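Local coordinates for Ral guanine nucleotide dissociation stimulator-like 2 (Mus musculus, PDB 4JGW), which probably acts as a guanine nucleotide exchange factor for small G proteins and associates with the GTP-bound forms of Rap1A and H-Ras in vitro, at residues 81-86 / 419-423; 89-94 / 137-143; 100-104 / 147-151; 268-274 / 455-461. All blocks are in the same frame, centred on the assembly; numbering follows the deposited sequence.

Contact 1 (81-86 / 419-423)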
loop_
_atom_site.group_PDB
_atom_site.type_symbol
_atom_site.label_atom_id
_atom_site.label_comp_id
_atom_site.label_asym_id
_atom_site.label_seq_id
_atom_site.Cartn_x
_atom_site.Cartn_y
_atom_site.Cartn_z
ATOM N N ALA A 81 7.797 -8.533 5.671
ATOM C CA ALA A 81 6.981 -7.720 4.770
ATOM C C ALA A 81 7.547 -7.622 3.350
ATOM O O ALA A 81 6.786 -7.544 2.387
ATOM C CB ALA A 81 6.768 -6.329 5.350
ATOM N N THR A 82 8.873 -7.630 3.227
ATOM C CA THR A 82 9.534 -7.393 1.939
ATOM C C THR A 82 10.112 -8.644 1.259
ATOM O O THR A 82 10.604 -8.556 0.136
ATOM C CB THR A 82 10.664 -6.336 2.056
ATOM O OG1 THR A 82 11.696 -6.822 2.924
ATOM C CG2 THR A 82 10.130 -5.007 2.584
ATOM N N HIS A 83 10.049 -9.796 1.927
ATOM C CA HIS A 83 10.760 -10.999 1.461
ATOM C C HIS A 83 10.413 -11.461 0.040
ATOM O O HIS A 83 11.270 -11.994 -0.665
ATOM C CB HIS A 83 10.633 -12.157 2.462
ATOM C CG HIS A 83 9.316 -12.866 2.419
ATOM N ND1 HIS A 83 8.190 -12.388 3.055
ATOM C CD2 HIS A 83 8.950 -14.031 1.832
ATOM C CE1 HIS A 83 7.186 -13.222 2.853
ATOM N NE2 HIS A 83 7.621 -14.228 2.115
ATOM N N ARG A 84 9.170 -11.236 -0.377
ATOM C CA ARG A 84 8.711 -11.667 -1.698
ATOM C C ARG A 84 9.348 -10.875 -2.840
ATOM O O ARG A 84 9.191 -11.233 -4.007
ATOM C CB ARG A 84 7.185 -11.613 -1.790
ATOM C CG ARG A 84 6.491 -12.667 -0.956
ATOM C CD ARG A 84 5.046 -12.841 -1.375
ATOM N NE ARG A 84 4.531 -14.134 -0.934
ATOM C CZ ARG A 84 3.470 -14.742 -1.450
ATOM N NH1 ARG A 84 2.788 -14.182 -2.443
ATOM N NH2 ARG A 84 3.093 -15.922 -0.974
ATOM N N ALA A 85 10.067 -9.808 -2.497
ATOM C CA ALA A 85 10.774 -9.001 -3.488
ATOM C C ALA A 85 12.105 -9.623 -3.914
ATOM O O ALA A 85 12.581 -9.367 -5.023
ATOM C CB ALA A 85 10.987 -7.584 -2.970
ATOM N N PHE A 86 12.701 -10.434 -3.038
ATOM C CA PHE A 86 14.021 -11.030 -3.303
ATOM C C PHE A 86 14.087 -12.550 -3.114
ATOM O O PHE A 86 15.010 -13.200 -3.609
ATOM C CB PHE A 86 15.124 -10.329 -2.489
ATOM C CG PHE A 86 14.880 -10.309 -1.000
ATOM C CD1 PHE A 86 15.364 -11.327 -0.186
ATOM C CD2 PHE A 86 14.181 -9.257 -0.409
ATOM C CE1 PHE A 86 15.144 -11.307 1.191
ATOM C CE2 PHE A 86 13.959 -9.228 0.967
ATOM C CZ PHE A 86 14.442 -10.253 1.766
ATOM N N ARG A 419 15.603 -2.739 2.073
ATOM C CA ARG A 419 14.375 -3.331 2.612
ATOM C C ARG A 419 13.817 -2.556 3.806
ATOM O O ARG A 419 12.603 -2.528 4.020
ATOM C CB ARG A 419 14.592 -4.806 2.976
ATOM C CG ARG A 419 15.169 -5.664 1.848
ATOM C CD ARG A 419 14.342 -5.562 0.573
ATOM N NE ARG A 419 15.070 -6.042 -0.600
ATOM C CZ ARG A 419 14.676 -5.863 -1.860
ATOM N NH1 ARG A 419 13.555 -5.205 -2.129
ATOM N NH2 ARG A 419 15.407 -6.340 -2.855
ATOM N N ARG A 420 14.710 -1.934 4.578
ATOM C CA ARG A 420 14.313 -1.081 5.699
ATOM C C ARG A 420 13.612 0.173 5.199
ATOM O O ARG A 420 12.594 0.591 5.758
ATOM C CB ARG A 420 15.529 -0.686 6.540
ATOM C CG ARG A 420 16.066 -1.795 7.415
ATOM C CD ARG A 420 17.240 -1.325 8.260
ATOM N NE ARG A 420 17.987 -2.474 8.758
ATOM C CZ ARG A 420 17.752 -3.090 9.911
ATOM N NH1 ARG A 420 16.794 -2.656 10.727
ATOM N NH2 ARG A 420 18.485 -4.142 10.250
ATOM N N LYS A 421 14.175 0.767 4.147
ATOM C CA LYS A 421 13.621 1.960 3.515
ATOM C C LYS A 421 12.276 1.649 2.864
ATOM O O LYS A 421 11.377 2.491 2.843
ATOM C CB LYS A 421 14.596 2.520 2.476
ATOM C CG LYS A 421 15.927 2.988 3.049
ATOM C CD LYS A 421 16.840 3.521 1.956
ATOM C CE LYS A 421 18.254 3.743 2.481
ATOM N NZ LYS A 421 19.099 4.468 1.493
ATOM N N GLU A 422 12.148 0.432 2.344
ATOM C CA GLU A 422 10.883 -0.048 1.801
ATOM C C GLU A 422 9.841 -0.231 2.906
ATOM O O GLU A 422 8.704 0.225 2.767
ATOM C CB GLU A 422 11.088 -1.342 1.009
ATOM C CG GLU A 422 11.656 -1.100 -0.386
ATOM C CD GLU A 422 11.962 -2.373 -1.147
ATOM O OE1 GLU A 422 12.199 -3.419 -0.513
ATOM O OE2 GLU A 422 11.972 -2.324 -2.393
ATOM N N PHE A 423 10.240 -0.872 4.003
ATOM C CA PHE A 423 9.350 -1.061 5.151
ATOM C C PHE A 423 8.856 0.266 5.733
ATOM O O PHE A 423 7.695 0.374 6.111
ATOM C CB PHE A 423 10.005 -1.923 6.240
ATOM C CG PHE A 423 9.129 -2.139 7.453
ATOM C CD1 PHE A 423 8.033 -3.000 7.396
ATOM C CD2 PHE A 423 9.395 -1.474 8.647
ATOM C CE1 PHE A 423 7.221 -3.194 8.508
ATOM C CE2 PHE A 423 8.592 -1.665 9.771
ATOM C CZ PHE A 423 7.502 -2.525 9.703
#
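Arg419 reaches Phe86 through two successive turns of its chain, chi1 -53° and chi2 -54°, which fold the aliphatic part over Thr82 and carry the guanidinium on to the ring. Phe86 answers with CG lodged between its own backbone N and carbonyl carbon. The two side chains slide past each other in opposite directions, their planes 30° apart, with Phe86 CD2 over one face of the guanidinium and 3.3 Å from Arg419 NE. Ala85 CB approaches Arg419 NH1 at 3.6 Å. Nearer the backbone, Arg419 CB lies 3.5 Å from Thr82 OG1, a hydroxyl already bonded to Ala78 O one turn earlier, while Thr82 CG2 faces Glu422. At the far end Ala81 CB meets the edge of the Phe423 ring at CD1, 4.1 Å away. The segments thus join helix 75-82 of the N-terminal Ras-GEF region to helix 416-436 of the Ras-GEF region. The buried arginine keeps its charge partners on its own side: Glu422 OE1 takes a bond from Arg419 NH1 at 2.8 Å, and Asp407 pairs with NH2. What crosses to the N-terminal region is therefore van der Waals contact, made by the guanidinium, the arginine methylenes and the Phe423 edge, with the charge probably balanced by both acids.

Contact 2 (89-94 / 137-143)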
loop_
_atom_site.group_PDB
_atom_site.type_symbol
_atom_site.label_atom_id
_atom_site.label_comp_id
_atom_site.label_asym_id
_atom_site.label_seq_id
_atom_site.Cartn_x
_atom_site.Cartn_y
_atom_site.Cartn_z
ATOM N N THR A 89 8.038 -17.095 -0.223
ATOM C CA THR A 89 7.469 -17.594 1.030
ATOM C C THR A 89 7.846 -19.055 1.334
ATOM O O THR A 89 8.255 -19.349 2.458
ATOM C CB THR A 89 5.933 -17.374 1.081
ATOM O OG1 THR A 89 5.661 -15.969 1.107
ATOM C CG2 THR A 89 5.313 -18.022 2.310
ATOM N N PRO A 90 7.723 -19.969 0.342
ATOM C CA PRO A 90 8.167 -21.338 0.628
ATOM C C PRO A 90 9.682 -21.446 0.832
ATOM O O PRO A 90 10.136 -22.271 1.625
ATOM C CB PRO A 90 7.724 -22.128 -0.611
ATOM C CG PRO A 90 7.531 -21.114 -1.677
ATOM C CD PRO A 90 7.086 -19.867 -0.987
ATOM N N ALA A 91 10.444 -20.611 0.128
ATOM C CA ALA A 91 11.900 -20.581 0.270
ATOM C C ALA A 91 12.327 -20.107 1.660
ATOM O O ALA A 91 13.231 -20.687 2.265
ATOM C CB ALA A 91 12.526 -19.712 -0.812
ATOM N N LEU A 92 11.667 -19.062 2.161
ATOM C CA LEU A 92 11.955 -18.523 3.493
ATOM C C LEU A 92 11.522 -19.483 4.601
ATOM O O LEU A 92 12.258 -19.694 5.567
ATOM C CB LEU A 92 11.292 -17.149 3.677
ATOM C CG LEU A 92 11.572 -16.358 4.961
ATOM C CD1 LEU A 92 13.056 -16.047 5.116
ATOM C CD2 LEU A 92 10.755 -15.076 4.985
ATOM N N PHE A 93 10.326 -20.051 4.447
ATOM C CA PHE A 93 9.794 -21.061 5.361
ATOM C C PHE A 93 10.737 -22.265 5.429
ATOM O O PHE A 93 11.003 -22.792 6.512
ATOM C CB PHE A 93 8.409 -21.512 4.886
ATOM C CG PHE A 93 7.523 -22.073 5.972
ATOM C CD1 PHE A 93 6.157 -22.212 5.748
ATOM C CD2 PHE A 93 8.036 -22.457 7.209
ATOM C CE1 PHE A 93 5.318 -22.734 6.731
ATOM C CE2 PHE A 93 7.206 -22.974 8.198
ATOM C CZ PHE A 93 5.844 -23.112 7.959
ATOM N N GLY A 94 11.234 -22.690 4.268
ATOM C CA GLY A 94 12.173 -23.808 4.172
ATOM C C GLY A 94 13.481 -23.563 4.905
ATOM O O GLY A 94 13.991 -24.454 5.586
ATOM N N VAL A 137 3.212 -24.065 0.604
ATOM C CA VAL A 137 4.030 -24.268 1.805
ATOM C C VAL A 137 3.665 -25.550 2.565
ATOM O O VAL A 137 3.946 -25.675 3.762
ATOM C CB VAL A 137 3.994 -23.034 2.758
ATOM C CG1 VAL A 137 4.678 -21.839 2.113
ATOM C CG2 VAL A 137 2.563 -22.689 3.174
ATOM N N LYS A 138 3.054 -26.499 1.855
ATOM C CA LYS A 138 2.600 -27.760 2.450
ATOM C C LYS A 138 3.751 -28.614 2.983
ATOM O O LYS A 138 3.695 -29.098 4.117
ATOM C CB LYS A 138 1.767 -28.561 1.443
ATOM N N GLY A 139 4.787 -28.788 2.165
ATOM C CA GLY A 139 5.961 -29.575 2.539
ATOM C C GLY A 139 6.752 -28.969 3.685
ATOM O O GLY A 139 7.238 -29.689 4.559
ATOM N N GLN A 140 6.872 -27.641 3.678
ATOM C CA GLN A 140 7.570 -26.907 4.733
ATOM C C GLN A 140 6.810 -26.947 6.057
ATOM O O GLN A 140 7.417 -26.888 7.129
ATOM C CB GLN A 140 7.820 -25.455 4.314
ATOM C CG GLN A 140 8.874 -25.279 3.224
ATOM C CD GLN A 140 8.319 -25.404 1.812
ATOM O OE1 GLN A 140 7.153 -25.746 1.610
ATOM N NE2 GLN A 140 9.161 -25.122 0.826
ATOM N N LEU A 141 5.483 -27.044 5.971
ATOM C CA LEU A 141 4.624 -27.167 7.148
ATOM C C LEU A 141 4.842 -28.520 7.825
ATOM O O LEU A 141 4.990 -28.590 9.048
ATOM C CB LEU A 141 3.149 -26.997 6.761
ATOM C CG LEU A 141 2.172 -26.309 7.723
ATOM C CD1 LEU A 141 0.854 -26.028 7.011
ATOM C CD2 LEU A 141 1.924 -27.104 9.001
ATOM N N ASP A 142 4.862 -29.586 7.021
ATOM C CA ASP A 142 5.140 -30.942 7.506
ATOM C C ASP A 142 6.558 -31.029 8.065
ATOM O O ASP A 142 6.809 -31.731 9.043
ATOM C CB ASP A 142 4.960 -31.973 6.385
ATOM C CG ASP A 142 3.569 -31.941 5.763
ATOM O OD1 ASP A 142 2.608 -31.503 6.435
ATOM O OD2 ASP A 142 3.437 -32.365 4.595
ATOM N N ARG A 143 7.472 -30.301 7.428
ATOM C CA ARG A 143 8.859 -30.182 7.863
ATOM C C ARG A 143 8.947 -29.538 9.249
ATOM O O ARG A 143 9.810 -29.894 10.054
ATOM C CB ARG A 143 9.627 -29.335 6.850
ATOM C CG ARG A 143 11.031 -29.800 6.533
ATOM C CD ARG A 143 11.687 -28.814 5.584
ATOM N NE ARG A 143 13.028 -29.221 5.178
ATOM C CZ ARG A 143 13.822 -28.507 4.384
ATOM N NH1 ARG A 143 13.420 -27.334 3.907
ATOM N NH2 ARG A 143 15.026 -28.964 4.068
#
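Gln140 meets Phe93, Gly94 and Pro90 in turn along its length. Its CB sits over one face of the Phe93 ring, offset toward the rim, in a CH-pi contact 4.1 Å from the ring centroid and 23° off the normal. CG then passes the backbone, 3.7 Å from Gly94 N, at a point where Gly94 offers only main chain. A turn at chi2 (86°) swings the amide back toward Pro90, at the start of helix 89-101: CD comes 3.6 Å from Pro90 O, and NE2 ends 3.1 Å from that same oxygen while also touching Pro90 CB. Pro90 O already accepts the helical bond from Gly94 N.

Val137, at the N-cap position of helix 138-151, works beside the glutamine. Its CB faces Phe93 CD1 at 3.8 Å, the two side chains meeting at about a right angle, and its CG1 touches both Pro90 CA and Thr89 CG2, the latter 3.9 Å away. The hydroxyl of Thr89 is engaged elsewhere, by His83 and Arg84. At the other end Arg143 NH1 passes Gly94 O without a good bonding angle; its guanidinium is paired through NH2 with Asp98. Leu122 of helix 108-128 also packs on Phe93.

Helices 89-101 and 138-151 run nearly parallel here, their local axes 9.3 Å apart and crossing at 15°. The chemistry is mainly apolar, carried by methyls, methylenes and one aromatic face, so this joint within the N-terminal Ras-GEF region probably depends on shape more than on charge.

Contact 3 (100-104 / 147-151)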
loop_
_atom_site.group_PDB
_atom_site.type_symbol
_atom_site.label_atom_id
_atom_site.label_comp_id
_atom_site.label_asym_id
_atom_site.label_seq_id
_atom_site.Cartn_x
_atom_site.Cartn_y
_atom_site.Cartn_z
ATOM N N LEU A 100 16.199 -24.760 12.072
ATOM C CA LEU A 100 15.716 -25.527 13.219
ATOM C C LEU A 100 16.240 -26.964 13.211
ATOM O O LEU A 100 16.561 -27.516 14.266
ATOM C CB LEU A 100 14.182 -25.517 13.276
ATOM C CG LEU A 100 13.465 -24.201 13.603
ATOM C CD1 LEU A 100 11.971 -24.325 13.329
ATOM C CD2 LEU A 100 13.713 -23.757 15.043
ATOM N N GLU A 101 16.327 -27.553 12.020
ATOM C CA GLU A 101 16.821 -28.922 11.846
ATOM C C GLU A 101 18.310 -29.056 12.161
ATOM O O GLU A 101 18.735 -30.050 12.751
ATOM C CB GLU A 101 16.543 -29.423 10.427
ATOM C CG GLU A 101 15.107 -29.865 10.194
ATOM C CD GLU A 101 14.761 -30.007 8.721
ATOM O OE1 GLU A 101 15.679 -29.987 7.872
ATOM O OE2 GLU A 101 13.560 -30.141 8.411
ATOM N N ALA A 102 19.093 -28.054 11.769
ATOM C CA ALA A 102 20.530 -28.027 12.054
ATOM C C ALA A 102 20.808 -27.698 13.524
ATOM O O ALA A 102 21.964 -27.528 13.929
ATOM C CB ALA A 102 21.232 -27.031 11.142
ATOM N N LEU A 103 19.740 -27.626 14.314
ATOM C CA LEU A 103 19.824 -27.218 15.708
ATOM C C LEU A 103 19.211 -28.268 16.638
ATOM O O LEU A 103 19.048 -28.030 17.836
ATOM C CB LEU A 103 19.133 -25.865 15.886
ATOM C CG LEU A 103 19.942 -24.725 16.510
ATOM C CD1 LEU A 103 21.091 -24.298 15.605
ATOM C CD2 LEU A 103 19.037 -23.547 16.779
ATOM N N GLU A 104 18.884 -29.430 16.075
ATOM C CA GLU A 104 18.298 -30.538 16.832
ATOM C C GLU A 104 19.295 -31.244 17.754
ATOM O O GLU A 104 18.899 -31.842 18.757
ATOM C CB GLU A 104 17.640 -31.549 15.886
ATOM C CG GLU A 104 16.216 -31.189 15.487
ATOM C CD GLU A 104 15.619 -32.164 14.489
ATOM O OE1 GLU A 104 16.016 -32.127 13.305
ATOM O OE2 GLU A 104 14.745 -32.962 14.886
ATOM N N PHE A 147 9.323 -31.653 13.147
ATOM C CA PHE A 147 10.436 -31.183 13.974
ATOM C C PHE A 147 10.006 -30.963 15.423
ATOM O O PHE A 147 10.755 -31.272 16.353
ATOM C CB PHE A 147 11.040 -29.900 13.384
ATOM C CG PHE A 147 11.767 -29.045 14.389
ATOM C CD1 PHE A 147 13.091 -29.312 14.726
ATOM C CD2 PHE A 147 11.127 -27.971 15.003
ATOM C CE1 PHE A 147 13.763 -28.526 15.659
ATOM C CE2 PHE A 147 11.790 -27.182 15.937
ATOM C CZ PHE A 147 13.110 -27.459 16.265
ATOM N N LEU A 148 8.800 -30.425 15.599
ATOM C CA LEU A 148 8.260 -30.097 16.921
ATOM C C LEU A 148 7.922 -31.339 17.745
ATOM O O LEU A 148 8.199 -31.384 18.946
ATOM C CB LEU A 148 7.027 -29.192 16.788
ATOM C CG LEU A 148 7.254 -27.762 16.283
ATOM C CD1 LEU A 148 5.990 -27.200 15.661
ATOM C CD2 LEU A 148 7.757 -26.851 17.399
ATOM N N LEU A 149 7.325 -32.335 17.093
ATOM C CA LEU A 149 6.974 -33.603 17.739
ATOM C C LEU A 149 8.211 -34.451 18.027
ATOM O O LEU A 149 8.248 -35.189 19.012
ATOM C CB LEU A 149 5.981 -34.391 16.876
ATOM C CG LEU A 149 4.471 -34.193 17.076
ATOM C CD1 LEU A 149 4.001 -32.784 16.716
ATOM C CD2 LEU A 149 3.701 -35.225 16.264
ATOM N N ARG A 150 9.214 -34.329 17.161
ATOM C CA ARG A 150 10.481 -35.049 17.287
ATOM C C ARG A 150 11.305 -34.536 18.469
ATOM O O ARG A 150 12.001 -35.310 19.129
ATOM C CB ARG A 150 11.278 -34.898 15.994
ATOM C CG ARG A 150 12.225 -36.037 15.664
ATOM C CD ARG A 150 12.478 -36.082 14.160
ATOM N NE ARG A 150 12.957 -34.799 13.642
ATOM C CZ ARG A 150 12.637 -34.295 12.451
ATOM N NH1 ARG A 150 11.820 -34.951 11.634
ATOM N NH2 ARG A 150 13.128 -33.120 12.078
ATOM N N THR A 151 11.222 -33.232 18.724
ATOM C CA THR A 151 11.939 -32.602 19.834
ATOM C C THR A 151 11.111 -32.574 21.121
ATOM O O THR A 151 11.643 -32.324 22.205
ATOM C CB THR A 151 12.401 -31.164 19.484
ATOM O OG1 THR A 151 11.293 -30.405 18.983
ATOM C CG2 THR A 151 13.509 -31.190 18.438
HETATM O O HOH W 1 11.923 -31.505 9.932
#
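Phe147 opens the second segment by presenting its ring to Leu100. Leu100 CB lies over one face in a CH-pi contact, 3.8 Å from the ring centroid and 15° off the normal, and both methyls of the leucine follow it onto the outer ring carbons. Leu100 O also approaches Phe147 CE1, at 3.3 Å. The same ring has Glu104 CG at its edge, 3.6 Å from CE1, the glutamate chain running past it in the opposite direction. Leu111 and Thr115 of helix 108-128 pack on Phe147 as well.

One turn on, Arg150 bends at chi3 (55°) and offers its guanidinium side-on to Glu104. NE gives a nearly straight bond of 2.8 Å, 164° at the hydrogen, to Glu104 OE2, which receives it on its syn lone pair; NH2 adds a second bond to OE2 at 3.2 Å and a weak one to OE1 at 3.3 Å. OE2 lies in the guanidinium plane, although the carboxylate itself is rotated well out of it. On the other flank a water accepts from Arg150 NH2 at 2.9 Å and donates to Glu101 OE2 at 2.6 Å, linking a second acid to the same nitrogen.

Thr151 closes the segment. Its OG1 donates back to Phe147 O, which also accepts from Thr151 N, and its CG2 touches Glu104 CG. The contact thus grades from a buried leucine–phenylalanine pair to a salt bridge near the surface, where the two acids probably stabilise the charge of Arg150 and tie the end of helix 138-151 to the turn following helix 89-101.

Contact 4 (268-274 / 455-461)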
loop_
_atom_site.group_PDB
_atom_site.type_symbol
_atom_site.label_atom_id
_atom_site.label_comp_id
_atom_site.label_asym_id
_atom_site.label_seq_id
_atom_site.Cartn_x
_atom_site.Cartn_y
_atom_site.Cartn_z
ATOM N N THR A 268 -21.489 7.686 -23.880
ATOM C CA THR A 268 -21.530 6.323 -23.364
ATOM C C THR A 268 -20.763 5.398 -24.305
ATOM O O THR A 268 -21.062 5.325 -25.501
ATOM C CB THR A 268 -22.983 5.835 -23.188
ATOM O OG1 THR A 268 -23.698 6.755 -22.354
ATOM C CG2 THR A 268 -23.022 4.450 -22.556
ATOM N N SER A 269 -19.765 4.708 -23.757
ATOM C CA SER A 269 -18.957 3.764 -24.525
ATOM C C SER A 269 -19.733 2.469 -24.736
ATOM O O SER A 269 -19.935 1.696 -23.798
ATOM C CB SER A 269 -17.628 3.490 -23.813
ATOM O OG SER A 269 -16.749 2.729 -24.625
ATOM N N ILE A 270 -20.181 2.249 -25.971
ATOM C CA ILE A 270 -20.979 1.069 -26.318
ATOM C C ILE A 270 -20.133 -0.047 -26.937
ATOM O O ILE A 270 -20.507 -1.221 -26.885
ATOM C CB ILE A 270 -22.174 1.417 -27.252
ATOM C CG1 ILE A 270 -21.692 2.128 -28.527
ATOM C CG2 ILE A 270 -23.216 2.252 -26.504
ATOM C CD1 ILE A 270 -22.630 1.979 -29.719
ATOM N N GLY A 271 -18.999 0.332 -27.520
ATOM C CA GLY A 271 -18.070 -0.620 -28.121
ATOM C C GLY A 271 -16.681 -0.485 -27.534
ATOM O O GLY A 271 -16.517 0.022 -26.423
ATOM N N GLU A 272 -15.679 -0.933 -28.286
ATOM C CA GLU A 272 -14.289 -0.900 -27.829
ATOM C C GLU A 272 -13.405 -0.014 -28.707
ATOM O O GLU A 272 -12.363 0.473 -28.259
ATOM C CB GLU A 272 -13.711 -2.316 -27.759
ATOM C CG GLU A 272 -14.452 -3.245 -26.802
ATOM C CD GLU A 272 -13.855 -4.640 -26.742
ATOM O OE1 GLU A 272 -13.228 -5.075 -27.736
ATOM O OE2 GLU A 272 -14.020 -5.306 -25.696
ATOM N N GLY A 273 -13.827 0.186 -29.955
ATOM C CA GLY A 273 -13.094 1.022 -30.905
ATOM C C GLY A 273 -13.202 2.504 -30.589
ATOM O O GLY A 273 -14.063 2.908 -29.805
ATOM N N PRO A 274 -12.331 3.329 -31.205
ATOM C CA PRO A 274 -12.298 4.776 -30.967
ATOM C C PRO A 274 -13.538 5.520 -31.473
ATOM O O PRO A 274 -13.738 6.686 -31.123
ATOM C CB PRO A 274 -11.058 5.237 -31.750
ATOM C CG PRO A 274 -10.275 3.995 -32.031
ATOM C CD PRO A 274 -11.296 2.919 -32.170
ATOM N N GLN A 455 -20.312 2.893 -18.223
ATOM C CA GLN A 455 -19.404 2.355 -19.230
ATOM C C GLN A 455 -18.474 3.469 -19.715
ATOM O O GLN A 455 -18.802 4.189 -20.664
ATOM C CB GLN A 455 -20.185 1.722 -20.388
ATOM C CG GLN A 455 -20.951 0.455 -19.996
ATOM C CD GLN A 455 -21.916 -0.039 -21.069
ATOM O OE1 GLN A 455 -22.741 -0.916 -20.813
ATOM N NE2 GLN A 455 -21.818 0.522 -22.272
ATOM N N PRO A 456 -17.313 3.616 -19.052
ATOM C CA PRO A 456 -16.376 4.718 -19.283
ATOM C C PRO A 456 -15.738 4.693 -20.669
ATOM O O PRO A 456 -15.517 3.621 -21.236
ATOM C CB PRO A 456 -15.309 4.500 -18.206
ATOM C CG PRO A 456 -15.363 3.043 -17.912
ATOM C CD PRO A 456 -16.804 2.669 -18.042
ATOM N N LEU A 457 -15.448 5.878 -21.198
ATOM C CA LEU A 457 -14.820 6.019 -22.508
ATOM C C LEU A 457 -13.326 5.737 -22.437
ATOM O O LEU A 457 -12.677 6.011 -21.422
ATOM C CB LEU A 457 -15.038 7.432 -23.063
ATOM C CG LEU A 457 -16.424 8.079 -22.997
ATOM C CD1 LEU A 457 -16.321 9.547 -23.369
ATOM C CD2 LEU A 457 -17.428 7.363 -23.886
ATOM N N THR A 458 -12.789 5.190 -23.524
ATOM C CA THR A 458 -11.349 5.004 -23.670
ATOM C C THR A 458 -10.699 6.354 -23.968
ATOM O O THR A 458 -11.391 7.321 -24.298
ATOM C CB THR A 458 -11.012 4.014 -24.806
ATOM O OG1 THR A 458 -11.409 4.575 -26.062
ATOM C CG2 THR A 458 -11.719 2.675 -24.597
ATOM N N GLU A 459 -9.373 6.413 -23.853
ATOM C CA GLU A 459 -8.611 7.636 -24.120
ATOM C C GLU A 459 -8.816 8.144 -25.549
ATOM O O GLU A 459 -8.836 9.355 -25.788
ATOM C CB GLU A 459 -7.118 7.423 -23.846
ATOM C CG GLU A 459 -6.771 7.100 -22.392
ATOM C CD GLU A 459 -6.731 5.604 -22.088
ATOM O OE1 GLU A 459 -7.423 4.817 -22.773
ATOM O OE2 GLU A 459 -6.002 5.216 -21.150
ATOM N N ALA A 460 -8.974 7.212 -26.486
ATOM C CA ALA A 460 -9.185 7.543 -27.893
ATOM C C ALA A 460 -10.587 8.098 -28.152
ATOM O O ALA A 460 -10.748 9.071 -28.892
ATOM C CB ALA A 460 -8.918 6.325 -28.773
ATOM N N GLN A 461 -11.588 7.473 -27.533
ATOM C CA GLN A 461 -12.991 7.868 -27.697
ATOM C C GLN A 461 -13.275 9.267 -27.151
ATOM O O GLN A 461 -13.976 10.056 -27.787
ATOM C CB GLN A 461 -13.918 6.851 -27.026
ATOM C CG GLN A 461 -14.030 5.527 -27.763
ATOM C CD GLN A 461 -14.703 4.442 -26.940
ATOM O OE1 GLN A 461 -14.473 4.321 -25.735
ATOM N NE2 GLN A 461 -15.534 3.640 -27.591
#
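The amide of Gln461 is approached from both sides of its plane by the segment 268-274. Gly273 O stands off one side, 2.8 Å from NE2, and Ser269 OG, only slightly tilted to the other side, donates to OE1 at 3.0 Å. In the plane of that carbonyl lies Thr458 N, whose bond to Gln461 OE1 is almost perfectly straight at 2.9 Å and 177°. The oxygen is thus gripped by a donor from each segment, which should hold the amide against rotation. A second amide, that of Gln455, sends NE2 2.7 Å to Ser269 O, the acceptor lying 18° out of the amide plane.

Ser269 is met on its main chain too: its N bonds to Gln455 O at 3.3 Å, so one residue of the segment 455-461 takes both the N-H and the C=O of the serine, by backbone and side chain respectively. With OG anti to the backbone N, chi1 -172°, the hydroxyl is carried over to Gln461. Leu457 CD2 lies 3.5 Å from Ser269 N, and at the other end of the segments Pro274 CB touches Ala460 CB at 3.8 Å. Val277 of the partner strand packs on both Leu457 and Gln461.

Thr458 and Gln461 form a capping box: Gln461 N returns a bond of 3.3 Å to OG1 of Thr458, the N-cap residue of helix 459-469. The arrangement is thus a capped helix start docked, within the Ras-GEF region, against the loop that joins the antiparallel strands 267-269 and 277-279.

In the fold
Contact 1, nearest the middle of the chain, joins the N-terminal Ras-GEF region to the Ras-GEF region. Contacts 1 and 2 are partly buried, with no exposed residue touching, while contacts 3 and 4 include exposed ones and lie farther out. Contacts 2 and 3 both hold helix 89-101 against helix 138-151; outward along this pair, apolar packing gives way to a salt bridge with water. Thr89 links contact 2 to the segment 81-86. Contact 4 stands apart in the Ras-GEF region, about 61 Å from contact 3 between centres. Lacking ion pairs across it, contact 4 relies on amides, a hydroxyl and main chain, whereas contact 1 packs against an arginine probably balanced by acids of its own side.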